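Local coordinates for protein geranyl diphosphate synthase small subunit (Antirrhinum majus, PDB 3QKC) that probably serves as the non-catalytic partner of a heterodimeric prenyltransferase that makes geranyl diphosphate, the C10 precursor of monoterpenes, at residues 12-21 against 64-75; 52-60 against 244-252. All blocks are in the same frame, centred on the assembly; numbering follows the deposited sequence.

Both contacts belong to the all-helical isoprenoid synthase fold, and their centres lie about 15 Å apart. Contact 1 sets helix 5-24 across the start of helix 68-85; contact 2 sets the end of helix 48-59 beside helix 248-255, close to the C-terminus. Along the chain their segments alternate, 12-21, 52-60, 64-75 and 244-252, and helix 48-59 is followed directly by helix 68-85. The two also touch: Arg64 of contact 1 forms a salt bridge with Glu58 of contact 2, and Ala71 packs on Val54. Early helices of the chain are thereby joined to one another and to its last helix.

Contact 1: residues 12-21 against 64-75; sequences TIESDIESYL and RSDAMAAAAAVH
Arg64 NH1 donates to Asp16 OD2 over 2.6 Å, the charged end of this contact. The oxygen is met nearly along its C-O axis and lies close to the guanidinium plane; the carboxylate plane is turned 84° from it, which fits a bond through one oxygen and not a two-oxygen grip. A bend at chi3 turns the end of the Arg64 chain toward helix 5-24, where Ile13 CG1 packs 3.5 Å from NH2. An arginine suits the place because its several N-H groups can serve more than one acceptor, and NE and NH2 are also engaged outside this contact.

Beyond this pair the contact is mostly apolar. Met68 curls to lay SD against the backbone of Asp16 and against Ile17 CG1, while its CG sits 3.7 Å from Tyr20 CG. In this isoprenoid synthase fold of packed helices, helix 5-24 lies across helix 68-85; the axes of segments 12-21 and 68-75 cross at -85°, 9.4 Å apart, and small residues on the latter permit the approach. Ala71 CB meets Ile17 CD1 at 3.6 Å, and Ala72 CB touches both Tyr20 CD1 and Leu21 CD2, from directions about a right angle apart.

Tyr20 has CG anti to its backbone nitrogen (chi1 179°), which carries the ring along the start of helix 68-85; one face lies over the backbone around Ala69 N, and OH reaches Ala69 CB. At the far end Leu21 CD1 touches His75 CD2 at 3.5 Å, and His75 NE2 is hydrogen-bonded to Thr41 O.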
ATOM      1  N   THR A  12      -3.548 -16.587 -22.327  1.00 45.86           N
ATOM      2  CA  THR A  12      -3.922 -17.551 -21.290  1.00 45.88           C
ATOM      3  C   THR A  12      -3.471 -17.081 -19.894  1.00 43.99           C
ATOM      4  O   THR A  12      -4.254 -17.099 -18.938  1.00 43.83           O
ATOM      5  CB  THR A  12      -3.387 -18.954 -21.599  1.00 47.22           C
ATOM      6  OG1 THR A  12      -3.729 -19.300 -22.945  1.00 48.98           O
ATOM      7  CG2 THR A  12      -3.999 -19.997 -20.655  1.00 48.67           C
ATOM      8  N   ILE A  13      -2.221 -16.634 -19.799  1.00 42.45           N
ATOM      9  CA  ILE A  13      -1.718 -16.013 -18.586  1.00 40.66           C
ATOM     10  C   ILE A  13      -2.629 -14.891 -18.129  1.00 39.81           C
ATOM     11  O   ILE A  13      -3.057 -14.851 -16.975  1.00 39.19           O
ATOM     12  CB  ILE A  13      -0.282 -15.509 -18.769  1.00 39.57           C
ATOM     13  CG1 ILE A  13       0.647 -16.714 -18.960  1.00 41.23           C
ATOM     14  CG2 ILE A  13       0.132 -14.670 -17.557  1.00 39.00           C
ATOM     15  CD1 ILE A  13       2.119 -16.399 -19.160  1.00 40.11           C
ATOM     16  N   GLU A  14      -2.958 -13.998 -19.055  1.00 40.45           N
ATOM     17  CA  GLU A  14      -3.807 -12.866 -18.743  1.00 40.89           C
ATOM     18  C   GLU A  14      -5.228 -13.247 -18.377  1.00 41.89           C
ATOM     19  O   GLU A  14      -5.848 -12.573 -17.552  1.00 42.14           O
ATOM     20  CB  GLU A  14      -3.765 -11.833 -19.858  1.00 41.53           C
ATOM     21  CG  GLU A  14      -2.507 -11.001 -19.739  1.00 43.22           C
ATOM     22  CD  GLU A  14      -2.308 -10.030 -20.882  1.00 40.66           C
ATOM     23  OE1 GLU A  14      -3.180  -9.936 -21.785  1.00 44.27           O
ATOM     24  OE2 GLU A  14      -1.260  -9.347 -20.848  1.00 42.71           O
ATOM     25  N   SER A  15      -5.721 -14.334 -18.958  1.00 43.00           N
ATOM     26  CA  SER A  15      -7.016 -14.891 -18.583  1.00 44.46           C
ATOM     27  C   SER A  15      -6.976 -15.480 -17.172  1.00 44.52           C
ATOM     28  O   SER A  15      -7.906 -15.282 -16.390  1.00 44.53           O
ATOM     29  CB  SER A  15      -7.476 -15.933 -19.617  1.00 46.63           C
ATOM     30  OG  SER A  15      -8.616 -16.662 -19.164  1.00 48.72           O
ATOM     31  N   ASP A  16      -5.891 -16.183 -16.837  1.00 44.85           N
ATOM     32  CA  ASP A  16      -5.737 -16.763 -15.503  1.00 45.87           C
ATOM     33  C   ASP A  16      -5.639 -15.672 -14.433  1.00 44.75           C
ATOM     34  O   ASP A  16      -6.223 -15.790 -13.352  1.00 45.25           O
ATOM     35  CB  ASP A  16      -4.511 -17.678 -15.429  1.00 46.99           C
ATOM     36  CG  ASP A  16      -4.696 -18.980 -16.179  1.00 47.89           C
ATOM     37  OD1 ASP A  16      -5.819 -19.523 -16.205  1.00 50.34           O
ATOM     38  OD2 ASP A  16      -3.707 -19.483 -16.738  1.00 49.02           O
ATOM     39  N   ILE A  17      -4.905 -14.610 -14.739  1.00 43.27           N
ATOM     40  CA  ILE A  17      -4.808 -13.474 -13.825  1.00 41.94           C
ATOM     41  C   ILE A  17      -6.178 -12.830 -13.583  1.00 42.67           C
ATOM     42  O   ILE A  17      -6.576 -12.622 -12.428  1.00 42.19           O
ATOM     43  CB  ILE A  17      -3.771 -12.441 -14.306  1.00 40.21           C
ATOM     44  CG1 ILE A  17      -2.355 -13.025 -14.193  1.00 38.91           C
ATOM     45  CG2 ILE A  17      -3.883 -11.175 -13.506  1.00 38.05           C
ATOM     46  CD1 ILE A  17      -1.276 -12.234 -14.956  1.00 39.32           C
ATOM     47  N   GLU A  18      -6.901 -12.531 -14.663  1.00 43.83           N
ATOM     48  CA  GLU A  18      -8.223 -11.906 -14.541  1.00 45.19           C
ATOM     49  C   GLU A  18      -9.210 -12.772 -13.745  1.00 46.27           C
ATOM     50  O   GLU A  18      -9.980 -12.243 -12.929  1.00 46.13           O
ATOM     51  CB  GLU A  18      -8.806 -11.561 -15.913  1.00 47.12           C
ATOM     52  CG  GLU A  18      -9.951 -10.557 -15.845  1.00 51.69           C
ATOM     53  CD  GLU A  18     -10.507 -10.176 -17.213  1.00 48.70           C
ATOM     54  OE1 GLU A  18     -10.881 -11.085 -18.000  1.00 54.02           O
ATOM     55  OE2 GLU A  18     -10.576  -8.955 -17.489  1.00 52.24           O
ATOM     56  N   SER A  19      -9.172 -14.088 -13.973  1.00 47.25           N
ATOM     57  CA  SER A  19     -10.029 -15.028 -13.242  1.00 49.17           C
ATOM     58  C   SER A  19      -9.652 -15.086 -11.762  1.00 48.46           C
ATOM     59  O   SER A  19     -10.516 -15.249 -10.897  1.00 49.54           O
ATOM     60  CB  SER A  19      -9.964 -16.433 -13.849  1.00 50.95           C
ATOM     61  OG  SER A  19     -10.746 -16.505 -15.031  1.00 58.85           O
ATOM     62  N   TYR A  20      -8.361 -14.953 -11.481  1.00 46.59           N
ATOM     63  CA  TYR A  20      -7.885 -14.933 -10.116  1.00 45.89           C
ATOM     64  C   TYR A  20      -8.384 -13.680  -9.377  1.00 45.07           C
ATOM     65  O   TYR A  20      -8.820 -13.751  -8.229  1.00 46.01           O
ATOM     66  CB  TYR A  20      -6.361 -15.000 -10.085  1.00 44.99           C
ATOM     67  CG  TYR A  20      -5.835 -14.958  -8.681  1.00 48.43           C
ATOM     68  CD1 TYR A  20      -5.442 -13.756  -8.104  1.00 43.31           C
ATOM     69  CD2 TYR A  20      -5.775 -16.118  -7.909  1.00 46.01           C
ATOM     70  CE1 TYR A  20      -4.978 -13.701  -6.810  1.00 46.96           C
ATOM     71  CE2 TYR A  20      -5.307 -16.072  -6.607  1.00 49.69           C
ATOM     72  CZ  TYR A  20      -4.910 -14.856  -6.071  1.00 44.51           C
ATOM     73  OH  TYR A  20      -4.450 -14.805  -4.782  1.00 48.43           O
ATOM     74  N   LEU A  21      -8.321 -12.536 -10.046  1.00 43.37           N
ATOM     75  CA  LEU A  21      -8.795 -11.293  -9.469  1.00 42.53           C
ATOM     76  C   LEU A  21     -10.311 -11.290  -9.283  1.00 44.62           C
ATOM     77  O   LEU A  21     -10.823 -10.701  -8.334  1.00 44.77           O
ATOM     78  CB  LEU A  21      -8.352 -10.108 -10.333  1.00 40.76           C
ATOM     79  CG  LEU A  21      -6.885  -9.687 -10.148  1.00 39.29           C
ATOM     80  CD1 LEU A  21      -6.390  -8.908 -11.347  1.00 38.65           C
ATOM     81  CD2 LEU A  21      -6.705  -8.893  -8.880  1.00 38.64           C
ATOM     82  N   ARG A  64       2.330 -21.868 -12.150  1.00 55.25           N
ATOM     83  CA  ARG A  64       1.747 -20.539 -12.244  1.00 52.90           C
ATOM     84  C   ARG A  64       0.861 -20.161 -11.048  1.00 52.05           C
ATOM     85  O   ARG A  64       0.643 -18.975 -10.795  1.00 50.62           O
ATOM     86  CB  ARG A  64       1.024 -20.337 -13.572  1.00 52.56           C
ATOM     87  CG  ARG A  64      -0.224 -21.155 -13.775  1.00 52.16           C
ATOM     88  CD  ARG A  64      -0.870 -20.681 -15.066  1.00 53.60           C
ATOM     89  NE  ARG A  64       0.125 -20.649 -16.138  1.00 51.70           N
ATOM     90  CZ  ARG A  64      -0.072 -20.137 -17.344  1.00 53.12           C
ATOM     91  NH1 ARG A  64      -1.236 -19.580 -17.651  1.00 51.18           N
ATOM     92  NH2 ARG A  64       0.908 -20.179 -18.243  1.00 51.48           N
ATOM     93  N   SER A  65       0.385 -21.156 -10.298  1.00 52.77           N
ATOM     94  CA  SER A  65      -0.374 -20.870  -9.077  1.00 52.16           C
ATOM     95  C   SER A  65       0.512 -20.221  -8.013  1.00 50.84           C
ATOM     96  O   SER A  65       0.011 -19.516  -7.134  1.00 50.25           O
ATOM     97  CB  SER A  65      -1.055 -22.123  -8.520  1.00 54.44           C
ATOM     98  OG  SER A  65      -0.106 -23.058  -8.039  1.00 53.93           O
ATOM     99  N   ASP A  66       1.823 -20.444  -8.123  1.00 50.49           N
ATOM    100  CA  ASP A  66       2.828 -19.871  -7.218  1.00 49.58           C
ATOM    101  C   ASP A  66       3.010 -18.355  -7.394  1.00 47.63           C
ATOM    102  O   ASP A  66       3.443 -17.673  -6.455  1.00 47.04           O
ATOM    103  CB  ASP A  66       4.185 -20.549  -7.422  1.00 50.36           C
ATOM    104  CG  ASP A  66       4.271 -21.929  -6.781  1.00 55.20           C
ATOM    105  OD1 ASP A  66       5.137 -22.724  -7.227  1.00 53.67           O
ATOM    106  OD2 ASP A  66       3.503 -22.208  -5.830  1.00 53.21           O
ATOM    107  N   ALA A  67       2.685 -17.845  -8.588  1.00 46.12           N
ATOM    108  CA  ALA A  67       2.915 -16.436  -8.938  1.00 43.67           C
ATOM    109  C   ALA A  67       1.624 -15.661  -9.223  1.00 42.00           C
ATOM    110  O   ALA A  67       1.673 -14.457  -9.520  1.00 41.22           O
ATOM    111  CB  ALA A  67       3.864 -16.337 -10.148  1.00 43.44           C
ATOM    112  N   MET A  68       0.483 -16.339  -9.114  1.00 41.19           N
ATOM    113  CA  MET A  68      -0.811 -15.772  -9.483  1.00 39.53           C
ATOM    114  C   MET A  68      -1.149 -14.553  -8.628  1.00 37.26           C
ATOM    115  O   MET A  68      -1.603 -13.527  -9.140  1.00 35.87           O
ATOM    116  CB  MET A  68      -1.906 -16.842  -9.364  1.00 40.98           C
ATOM    117  CG  MET A  68      -3.040 -16.765 -10.402  1.00 44.97           C
ATOM    118  SD  MET A  68      -2.609 -16.370 -12.119  1.00 40.67           S
ATOM    119  CE  MET A  68      -1.501 -17.684 -12.559  1.00 45.39           C
ATOM    120  N   ALA A  69      -0.915 -14.665  -7.324  1.00 36.33           N
ATOM    121  CA  ALA A  69      -1.152 -13.540  -6.402  1.00 34.43           C
ATOM    122  C   ALA A  69      -0.267 -12.333  -6.697  1.00 32.21           C
ATOM    123  O   ALA A  69      -0.756 -11.198  -6.730  1.00 32.18           O
ATOM    124  CB  ALA A  69      -0.983 -13.991  -4.945  1.00 34.61           C
ATOM    125  N   ALA A  70       1.026 -12.580  -6.914  1.00 31.07           N
ATOM    126  CA  ALA A  70       2.001 -11.545  -7.284  1.00 29.40           C
ATOM    127  C   ALA A  70       1.632 -10.855  -8.609  1.00 29.13           C
ATOM    128  O   ALA A  70       1.638  -9.631  -8.701  1.00 28.22           O
ATOM    129  CB  ALA A  70       3.362 -12.155  -7.392  1.00 29.51           C
ATOM    130  N   ALA A  71       1.298 -11.655  -9.622  1.00 29.85           N
ATOM    131  CA  ALA A  71       0.949 -11.140 -10.936  1.00 29.62           C
ATOM    132  C   ALA A  71      -0.264 -10.227 -10.851  1.00 29.32           C
ATOM    133  O   ALA A  71      -0.309  -9.197 -11.512  1.00 28.85           O
ATOM    134  CB  ALA A  71       0.694 -12.282 -11.906  1.00 29.88           C
ATOM    135  N   ALA A  72      -1.225 -10.619 -10.011  1.00 29.74           N
ATOM    136  CA  ALA A  72      -2.453  -9.871  -9.763  1.00 29.60           C
ATOM    137  C   ALA A  72      -2.168  -8.593  -8.982  1.00 29.73           C
ATOM    138  O   ALA A  72      -2.755  -7.535  -9.258  1.00 30.20           O
ATOM    139  CB  ALA A  72      -3.447 -10.750  -9.001  1.00 30.04           C
ATOM    140  N   ALA A  73      -1.283  -8.691  -7.991  1.00 29.39           N
ATOM    141  CA  ALA A  73      -0.850  -7.510  -7.249  1.00 28.91           C
ATOM    142  C   ALA A  73      -0.166  -6.505  -8.188  1.00 28.10           C
ATOM    143  O   ALA A  73      -0.402  -5.293  -8.094  1.00 26.88           O
ATOM    144  CB  ALA A  73       0.064  -7.904  -6.078  1.00 29.33           C
ATOM    145  N   VAL A  74       0.636  -7.013  -9.127  1.00 28.65           N
ATOM    146  CA  VAL A  74       1.322  -6.139 -10.088  1.00 28.03           C
ATOM    147  C   VAL A  74       0.281  -5.366 -10.901  1.00 27.86           C
ATOM    148  O   VAL A  74       0.389  -4.140 -11.069  1.00 27.61           O
ATOM    149  CB  VAL A  74       2.284  -6.931 -10.999  1.00 28.58           C
ATOM    150  CG1 VAL A  74       2.744  -6.075 -12.184  1.00 26.76           C
ATOM    151  CG2 VAL A  74       3.476  -7.448 -10.193  1.00 27.08           C
ATOM    152  N   HIS A  75      -0.731  -6.090 -11.385  1.00 28.20           N
ATOM    153  CA  HIS A  75      -1.810  -5.499 -12.148  1.00 27.97           C
ATOM    154  C   HIS A  75      -2.489  -4.417 -11.334  1.00 26.38           C
ATOM    155  O   HIS A  75      -2.719  -3.337 -11.838  1.00 26.45           O
ATOM    156  CB  HIS A  75      -2.833  -6.553 -12.600  1.00 30.09           C
ATOM    157  CG  HIS A  75      -4.066  -5.964 -13.221  1.00 30.69           C
ATOM    158  ND1 HIS A  75      -4.076  -5.401 -14.481  1.00 30.99           N
ATOM    159  CD2 HIS A  75      -5.326  -5.833 -12.747  1.00 31.14           C
ATOM    160  CE1 HIS A  75      -5.289  -4.959 -14.761  1.00 31.51           C
ATOM    161  NE2 HIS A  75      -6.068  -5.211 -13.724  1.00 31.73           N
TER

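Contact 2: residues 52-60 against 244-252; sequences LCVAACELV and FGGEKIELI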
ATOM      1  N   LEU A  52       4.632 -10.960 -17.392  1.00 34.73           N
ATOM      2  CA  LEU A  52       6.055 -11.258 -17.175  1.00 35.31           C
ATOM      3  C   LEU A  52       6.277 -11.942 -15.813  1.00 36.02           C
ATOM      4  O   LEU A  52       7.088 -12.862 -15.693  1.00 36.66           O
ATOM      5  CB  LEU A  52       6.913 -10.001 -17.299  1.00 34.97           C
ATOM      6  CG  LEU A  52       8.427 -10.106 -17.101  1.00 39.11           C
ATOM      7  CD1 LEU A  52       9.037 -11.174 -18.027  1.00 36.82           C
ATOM      8  CD2 LEU A  52       9.119  -8.752 -17.293  1.00 35.54           C
ATOM      9  N   CYS A  53       5.549 -11.485 -14.796  1.00 35.84           N
ATOM     10  CA  CYS A  53       5.608 -12.114 -13.484  1.00 36.35           C
ATOM     11  C   CYS A  53       5.376 -13.607 -13.548  1.00 37.50           C
ATOM     12  O   CYS A  53       6.185 -14.376 -13.040  1.00 38.72           O
ATOM     13  CB  CYS A  53       4.602 -11.488 -12.531  1.00 35.94           C
ATOM     14  SG  CYS A  53       4.779 -12.182 -10.865  1.00 34.61           S
ATOM     15  N   VAL A  54       4.286 -14.020 -14.188  1.00 37.41           N
ATOM     16  CA  VAL A  54       3.989 -15.445 -14.319  1.00 38.46           C
ATOM     17  C   VAL A  54       5.052 -16.182 -15.148  1.00 39.93           C
ATOM     18  O   VAL A  54       5.522 -17.273 -14.754  1.00 40.88           O
ATOM     19  CB  VAL A  54       2.581 -15.698 -14.879  1.00 38.42           C
ATOM     20  CG1 VAL A  54       2.343 -17.197 -15.097  1.00 36.11           C
ATOM     21  CG2 VAL A  54       1.511 -15.137 -13.924  1.00 33.98           C
ATOM     22  N   ALA A  55       5.441 -15.572 -16.270  1.00 39.54           N
ATOM     23  CA  ALA A  55       6.372 -16.193 -17.205  1.00 40.69           C
ATOM     24  C   ALA A  55       7.764 -16.342 -16.607  1.00 41.58           C
ATOM     25  O   ALA A  55       8.462 -17.326 -16.892  1.00 43.29           O
ATOM     26  CB  ALA A  55       6.436 -15.413 -18.491  1.00 40.46           C
ATOM     27  N   ALA A  56       8.155 -15.371 -15.780  1.00 40.54           N
ATOM     28  CA  ALA A  56       9.446 -15.408 -15.098  1.00 41.02           C
ATOM     29  C   ALA A  56       9.480 -16.565 -14.106  1.00 42.55           C
ATOM     30  O   ALA A  56      10.482 -17.269 -14.007  1.00 44.00           O
ATOM     31  CB  ALA A  56       9.743 -14.073 -14.397  1.00 39.18           C
ATOM     32  N   CYS A  57       8.364 -16.762 -13.405  1.00 42.77           N
ATOM     33  CA  CYS A  57       8.194 -17.853 -12.448  1.00 44.50           C
ATOM     34  C   CYS A  57       8.286 -19.223 -13.109  1.00 46.68           C
ATOM     35  O   CYS A  57       8.940 -20.123 -12.589  1.00 48.33           O
ATOM     36  CB  CYS A  57       6.864 -17.710 -11.703  1.00 43.67           C
ATOM     37  SG  CYS A  57       6.636 -18.921 -10.392  1.00 48.20           S
ATOM     38  N   GLU A  58       7.632 -19.366 -14.256  1.00 46.96           N
ATOM     39  CA  GLU A  58       7.665 -20.609 -15.029  1.00 48.84           C
ATOM     40  C   GLU A  58       9.051 -20.879 -15.623  1.00 49.69           C
ATOM     41  O   GLU A  58       9.571 -22.006 -15.528  1.00 51.20           O
ATOM     42  CB  GLU A  58       6.579 -20.606 -16.108  1.00 48.86           C
ATOM     43  CG  GLU A  58       5.175 -20.756 -15.538  1.00 50.82           C
ATOM     44  CD  GLU A  58       4.083 -20.775 -16.607  1.00 48.86           C
ATOM     45  OE1 GLU A  58       2.968 -21.245 -16.301  1.00 51.43           O
ATOM     46  OE2 GLU A  58       4.327 -20.318 -17.744  1.00 50.65           O
ATOM     47  N   LEU A  59       9.645 -19.841 -16.212  1.00 48.67           N
ATOM     48  CA  LEU A  59      11.038 -19.877 -16.668  1.00 49.68           C
ATOM     49  C   LEU A  59      11.991 -20.605 -15.705  1.00 51.63           C
ATOM     50  O   LEU A  59      12.868 -21.331 -16.146  1.00 53.32           O
ATOM     51  CB  LEU A  59      11.560 -18.458 -16.929  1.00 47.97           C
ATOM     52  CG  LEU A  59      13.020 -18.295 -17.377  1.00 48.44           C
ATOM     53  CD1 LEU A  59      13.298 -19.054 -18.665  1.00 50.28           C
ATOM     54  CD2 LEU A  59      13.383 -16.829 -17.538  1.00 47.95           C
ATOM     55  N   VAL A  60      11.820 -20.404 -14.402  1.00 51.88           N
ATOM     56  CA  VAL A  60      12.746 -20.983 -13.414  1.00 53.94           C
ATOM     57  C   VAL A  60      12.216 -22.233 -12.705  1.00 55.93           C
ATOM     58  O   VAL A  60      12.836 -22.726 -11.761  1.00 57.72           O
ATOM     59  CB  VAL A  60      13.236 -19.928 -12.368  1.00 53.00           C
ATOM     60  CG1 VAL A  60      14.016 -18.809 -13.058  1.00 49.86           C
ATOM     61  CG2 VAL A  60      12.077 -19.370 -11.574  1.00 48.97           C
ATOM     62  N   PHE A 244      19.553 -18.155 -18.693  1.00 71.36           N
ATOM     63  CA  PHE A 244      18.440 -19.076 -18.480  1.00 70.44           C
ATOM     64  C   PHE A 244      18.221 -19.901 -19.741  1.00 71.21           C
ATOM     65  O   PHE A 244      18.964 -19.752 -20.710  1.00 71.94           O
ATOM     66  CB  PHE A 244      17.170 -18.296 -18.115  1.00 67.92           C
ATOM     67  CG  PHE A 244      17.358 -17.337 -16.972  1.00 66.36           C
ATOM     68  CD1 PHE A 244      17.114 -17.739 -15.664  1.00 66.93           C
ATOM     69  CD2 PHE A 244      17.799 -16.036 -17.201  1.00 66.52           C
ATOM     70  CE1 PHE A 244      17.299 -16.863 -14.604  1.00 65.60           C
ATOM     71  CE2 PHE A 244      17.988 -15.152 -16.150  1.00 65.23           C
ATOM     72  CZ  PHE A 244      17.740 -15.563 -14.846  1.00 65.73           C
ATOM     73  N   GLY A 245      17.212 -20.770 -19.727  1.00 71.29           N
ATOM     74  CA  GLY A 245      16.827 -21.531 -20.926  1.00 72.28           C
ATOM     75  C   GLY A 245      15.635 -22.445 -20.703  1.00 72.31           C
ATOM     76  O   GLY A 245      15.155 -22.585 -19.572  1.00 71.62           O
ATOM     77  N   GLY A 246      15.150 -23.060 -21.784  1.00 73.23           N
ATOM     78  CA  GLY A 246      14.095 -24.073 -21.686  1.00 73.66           C
ATOM     79  C   GLY A 246      12.797 -23.787 -22.425  1.00 72.70           C
ATOM     80  O   GLY A 246      11.733 -24.267 -22.021  1.00 72.47           O
ATOM     81  N   GLU A 247      12.881 -23.005 -23.500  1.00 72.25           N
ATOM     82  CA  GLU A 247      11.749 -22.781 -24.416  1.00 71.68           C
ATOM     83  C   GLU A 247      10.724 -21.750 -23.925  1.00 69.09           C
ATOM     84  O   GLU A 247      10.051 -21.114 -24.740  1.00 68.66           O
ATOM     85  CB  GLU A 247      11.062 -24.105 -24.761  1.00 73.69           C
ATOM     86  CG  GLU A 247      10.452 -24.166 -26.150  1.00 75.62           C
ATOM     87  CD  GLU A 247       9.696 -25.458 -26.375  1.00 75.86           C
ATOM     88  OE1 GLU A 247       8.462 -25.385 -26.560  1.00 76.71           O
ATOM     89  OE2 GLU A 247      10.331 -26.541 -26.350  1.00 78.93           O
ATOM     90  N   LYS A 248      10.596 -21.585 -22.606  1.00 67.42           N
ATOM     91  CA  LYS A 248       9.874 -20.434 -22.059  1.00 64.72           C
ATOM     92  C   LYS A 248      10.633 -19.175 -22.460  1.00 62.89           C
ATOM     93  O   LYS A 248      10.041 -18.111 -22.636  1.00 61.29           O
ATOM     94  CB  LYS A 248       9.739 -20.513 -20.534  1.00 64.54           C
ATOM     95  CG  LYS A 248       8.750 -21.566 -20.042  1.00 66.74           C
ATOM     96  CD  LYS A 248       7.301 -21.101 -20.166  1.00 64.17           C
ATOM     97  CE  LYS A 248       6.332 -22.172 -19.702  1.00 66.57           C
ATOM     98  NZ  LYS A 248       6.271 -23.316 -20.658  1.00 66.95           N
ATOM     99  N   ILE A 249      11.949 -19.326 -22.631  1.00 63.10           N
ATOM    100  CA  ILE A 249      12.803 -18.261 -23.153  1.00 62.04           C
ATOM    101  C   ILE A 249      12.290 -17.722 -24.490  1.00 61.23           C
ATOM    102  O   ILE A 249      12.244 -16.505 -24.688  1.00 60.25           O
ATOM    103  CB  ILE A 249      14.298 -18.707 -23.239  1.00 63.49           C
ATOM    104  CG1 ILE A 249      15.028 -18.302 -21.950  1.00 63.42           C
ATOM    105  CG2 ILE A 249      14.994 -18.128 -24.474  1.00 64.55           C
ATOM    106  CD1 ILE A 249      16.510 -17.955 -22.111  1.00 64.40           C
ATOM    107  N   GLU A 250      11.894 -18.625 -25.387  1.00 61.82           N
ATOM    108  CA  GLU A 250      11.397 -18.242 -26.713  1.00 61.83           C
ATOM    109  C   GLU A 250      10.076 -17.485 -26.671  1.00 59.29           C
ATOM    110  O   GLU A 250       9.884 -16.538 -27.429  1.00 58.85           O
ATOM    111  CB  GLU A 250      11.284 -19.463 -27.634  1.00 64.24           C
ATOM    112  CG  GLU A 250      12.431 -19.593 -28.628  1.00 68.74           C
ATOM    113  CD  GLU A 250      13.808 -19.506 -27.975  1.00 66.44           C
ATOM    114  OE1 GLU A 250      14.068 -20.246 -26.998  1.00 69.33           O
ATOM    115  OE2 GLU A 250      14.631 -18.690 -28.448  1.00 69.53           O
ATOM    116  N   LEU A 251       9.176 -17.914 -25.791  1.00 57.81           N
ATOM    117  CA  LEU A 251       7.874 -17.279 -25.628  1.00 55.79           C
ATOM    118  C   LEU A 251       8.009 -15.888 -24.992  1.00 53.75           C
ATOM    119  O   LEU A 251       7.363 -14.928 -25.437  1.00 52.95           O
ATOM    120  CB  LEU A 251       6.931 -18.174 -24.812  1.00 55.75           C
ATOM    121  CG  LEU A 251       6.564 -19.566 -25.360  1.00 57.98           C
ATOM    122  CD1 LEU A 251       5.800 -20.372 -24.314  1.00 57.39           C
ATOM    123  CD2 LEU A 251       5.759 -19.493 -26.640  1.00 58.08           C
ATOM    124  N   ILE A 252       8.865 -15.779 -23.976  1.00 52.82           N
ATOM    125  CA  ILE A 252       9.175 -14.483 -23.356  1.00 51.50           C
ATOM    126  C   ILE A 252       9.811 -13.515 -24.373  1.00 51.71           C
ATOM    127  O   ILE A 252       9.378 -12.364 -24.489  1.00 50.44           O
ATOM    128  CB  ILE A 252      10.048 -14.637 -22.071  1.00 51.40           C
ATOM    129  CG1 ILE A 252       9.264 -15.366 -20.971  1.00 50.17           C
ATOM    130  CG2 ILE A 252      10.497 -13.267 -21.551  1.00 49.79           C
ATOM    131  CD1 ILE A 252      10.141 -16.007 -19.892  1.00 51.42           C
TER
HETATM  132  O   HOH W   1      15.794 -21.135 -16.741  1.00 32.02           O
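Helix 52-59 and the short helix 248-252 run nearly antiparallel, 161° between their directions and 10.0 Å between their axes, with Leu59 nearest Lys248 and Ala55 nearest Ile252 by CA. They form an antiparallel helix pair within the all-helical isoprenoid synthase fold, through which the C-terminal helix 248-255 packs on an early one.

Leu59 lies at the heart of the apolar patch. With chi1 at 178° the branch swings away from its own N, and its two methyls spread toward segment 244-252: CD1 reaches Ile249 CG1 at 3.8 Å and Phe244 CB, whereas CD2 lies near Phe244 CG and Ile252 CD1. A branched leucine suits a site with apolar neighbours on several sides, and Leu205 of helix 199-219 adds another. Ile252 fills the next place along, crosswise to Leu59. Its CG1 lies 3.8 Å from Ala55 CB, where a small residue lets the isoleucine come in close to the helix backbone, and CD1 touches Ala55 O. Val60 and Phe244 run alongside each other in the same sense, CG1 of the valine 4.1 Å from Phe244 CE1; the broad phenylalanine ring can thus pack on both Leu59 and Val60.

On the polar flank Lys248 is bent at chi2 and chi4, and its CE comes within 3.4 Å of Glu58 OE2. Its NZ stays 4.6 Å from the same oxygen, so any attraction acts at longer range. A lysine suits this partly exposed edge, its apolar carbons lying along Leu59 and Glu58. Glu58 OE2 is hydrogen-bonded to Tyr9 OH. Where helix 52-59 ends, one water bridges the segments, donating to Leu59 O at 3.0 Å and to Gly245 O at 3.2 Å.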